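Local coordinates for periplasmic molybdate-binding protein (Azotobacter vinelandii, PDB 1ATG), which binds molybdate and tungstate in a pocket between its two domains, probably delivering the anion to an ABC transporter, at residues 19-24 with 206-211. Sequence-based numbering, arbitrary orientation.
Sequences GQFAKQ and AEQFMS
Phe209 turns one edge of its ring onto a face of Phe21: CD1 of Phe209 sits over the middle of the Phe21 ring, 3.6 Å above its plane. This is a T-shaped (edge-to-face) pair, with planes at 69°. CD1 of Phe209 lies almost equally far from all six carbons of the Phe21 ring, 3.7 to 4.0 Å, which is what puts it over the centre. With CG anti to the backbone N (chi1 -177°), Phe21 reaches from helix 11-25 across to helix 203-212, and its far end, CZ, lies 4.1 Å from CA of Phe209. Gln208 adds a looser touch at that far end, its OE1 4.3 Å from CZ of Phe21. Trp212 also meets the Phe21 ring, and Phe209 rests on Leu2 of strand 2-7 and Phe53 of strand 51-53, so the pair joins two helices beside the sheet of one domain of this periplasmic binding protein fold, away from the anion pocket. Were Phe21 cut back to an alanine, the edge of Phe209 would probably lose the ring face it meets and a gap would open between the helices. The segments themselves meet through essentially apolar ring packing, and a polar link between the helices lies just beyond, from Trp212 NE1 to Gln24 OE1.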
loop_
_atom_site.group_PDB
_atom_site.type_symbol
_atom_site.label_atom_id
_atom_site.label_comp_id
_atom_site.label_asym_id
_atom_site.label_seq_id
_atom_site.Cartn_x
_atom_site.Cartn_y
_atom_site.Cartn_z
ATOM N N GLY A 19 -1.944 -14.590 10.155
ATOM C CA GLY A 19 -2.237 -15.098 11.484
ATOM C C GLY A 19 -3.584 -15.817 11.490
ATOM O O GLY A 19 -3.715 -16.925 12.043
ATOM N N GLN A 20 -4.604 -15.211 10.887
ATOM C CA GLN A 20 -5.915 -15.849 10.834
ATOM C C GLN A 20 -5.891 -17.081 9.949
ATOM O O GLN A 20 -6.504 -18.113 10.315
ATOM C CB GLN A 20 -6.955 -14.837 10.366
ATOM C CG GLN A 20 -8.367 -15.391 10.243
ATOM C CD GLN A 20 -8.922 -15.944 11.534
ATOM O OE1 GLN A 20 -9.850 -16.775 11.517
ATOM N NE2 GLN A 20 -8.391 -15.558 12.683
ATOM N N PHE A 21 -5.216 -17.066 8.819
ATOM C CA PHE A 21 -5.155 -18.207 7.916
ATOM C C PHE A 21 -4.473 -19.374 8.610
ATOM O O PHE A 21 -4.867 -20.540 8.449
ATOM C CB PHE A 21 -4.430 -17.810 6.633
ATOM C CG PHE A 21 -4.347 -18.864 5.569
ATOM C CD1 PHE A 21 -5.483 -19.291 4.895
ATOM C CD2 PHE A 21 -3.125 -19.423 5.227
ATOM C CE1 PHE A 21 -5.396 -20.248 3.904
ATOM C CE2 PHE A 21 -3.040 -20.382 4.237
ATOM C CZ PHE A 21 -4.177 -20.803 3.573
ATOM N N ALA A 22 -3.436 -19.080 9.396
ATOM C CA ALA A 22 -2.730 -20.104 10.168
ATOM C C ALA A 22 -3.621 -20.682 11.248
ATOM O O ALA A 22 -3.665 -21.922 11.413
ATOM C CB ALA A 22 -1.477 -19.476 10.767
ATOM N N LYS A 23 -4.368 -19.878 11.974
ATOM C CA LYS A 23 -5.285 -20.374 12.991
ATOM C C LYS A 23 -6.307 -21.306 12.346
ATOM O O LYS A 23 -6.622 -22.379 12.886
ATOM C CB LYS A 23 -5.992 -19.218 13.687
ATOM C CG LYS A 23 -7.140 -19.554 14.614
ATOM C CD LYS A 23 -7.794 -18.316 15.202
ATOM C CE LYS A 23 -8.977 -18.662 16.089
ATOM N NZ LYS A 23 -8.548 -19.195 17.412
ATOM N N GLN A 24 -6.876 -20.904 11.213
ATOM C CA GLN A 24 -7.904 -21.707 10.575
ATOM C C GLN A 24 -7.415 -22.988 9.941
ATOM O O GLN A 24 -8.132 -24.002 10.034
ATOM C CB GLN A 24 -8.574 -20.850 9.481
ATOM C CG GLN A 24 -9.391 -19.705 10.041
ATOM C CD GLN A 24 -10.016 -18.888 8.921
ATOM O OE1 GLN A 24 -10.173 -19.385 7.807
ATOM N NE2 GLN A 24 -10.396 -17.665 9.246
ATOM N N ALA A 206 -1.074 -22.047 -2.922
ATOM C CA ALA A 206 -1.212 -20.658 -3.368
ATOM C C ALA A 206 -2.646 -20.384 -3.784
ATOM O O ALA A 206 -3.226 -19.356 -3.417
ATOM C CB ALA A 206 -0.249 -20.381 -4.508
ATOM N N GLU A 207 -3.254 -21.296 -4.544
ATOM C CA GLU A 207 -4.641 -21.147 -4.958
ATOM C C GLU A 207 -5.581 -21.174 -3.761
ATOM O O GLU A 207 -6.550 -20.406 -3.721
ATOM C CB GLU A 207 -4.996 -22.211 -6.001
ATOM C CG GLU A 207 -4.273 -21.973 -7.317
ATOM C CD GLU A 207 -4.576 -23.025 -8.368
ATOM O OE1 GLU A 207 -4.884 -24.172 -7.984
ATOM O OE2 GLU A 207 -4.492 -22.692 -9.569
ATOM N N GLN A 208 -5.306 -21.989 -2.758
ATOM C CA GLN A 208 -6.124 -22.033 -1.551
ATOM C C GLN A 208 -6.074 -20.682 -0.843
ATOM O O GLN A 208 -7.105 -20.146 -0.445
ATOM C CB GLN A 208 -5.678 -23.140 -0.594
ATOM C CG GLN A 208 -6.523 -23.198 0.670
ATOM C CD GLN A 208 -6.119 -24.268 1.651
ATOM O OE1 GLN A 208 -6.558 -24.268 2.806
ATOM N NE2 GLN A 208 -5.282 -25.205 1.215
ATOM N N PHE A 209 -4.865 -20.145 -0.665
ATOM C CA PHE A 209 -4.720 -18.847 0.005
ATOM C C PHE A 209 -5.391 -17.748 -0.789
ATOM O O PHE A 209 -6.084 -16.886 -0.218
ATOM C CB PHE A 209 -3.232 -18.567 0.254
ATOM C CG PHE A 209 -2.997 -17.280 1.000
ATOM C CD1 PHE A 209 -3.438 -17.137 2.303
ATOM C CD2 PHE A 209 -2.345 -16.215 0.398
ATOM C CE1 PHE A 209 -3.230 -15.957 2.998
ATOM C CE2 PHE A 209 -2.141 -15.038 1.096
ATOM C CZ PHE A 209 -2.576 -14.898 2.389
ATOM N N MET A 210 -5.255 -17.724 -2.103
ATOM C CA MET A 210 -5.872 -16.723 -2.962
ATOM C C MET A 210 -7.395 -16.805 -2.880
ATOM O O MET A 210 -8.077 -15.776 -2.886
ATOM C CB MET A 210 -5.367 -16.836 -4.394
ATOM C CG MET A 210 -3.900 -16.448 -4.544
ATOM S SD MET A 210 -3.570 -14.679 -4.441
ATOM C CE MET A 210 -3.723 -14.261 -6.183
ATOM N N SER A 211 -7.936 -18.022 -2.781
ATOM C CA SER A 211 -9.372 -18.209 -2.612
ATOM C C SER A 211 -9.816 -17.699 -1.243
ATOM O O SER A 211 -10.798 -16.974 -1.114
ATOM C CB SER A 211 -9.777 -19.679 -2.759
ATOM O OG SER A 211 -11.134 -19.871 -2.373
#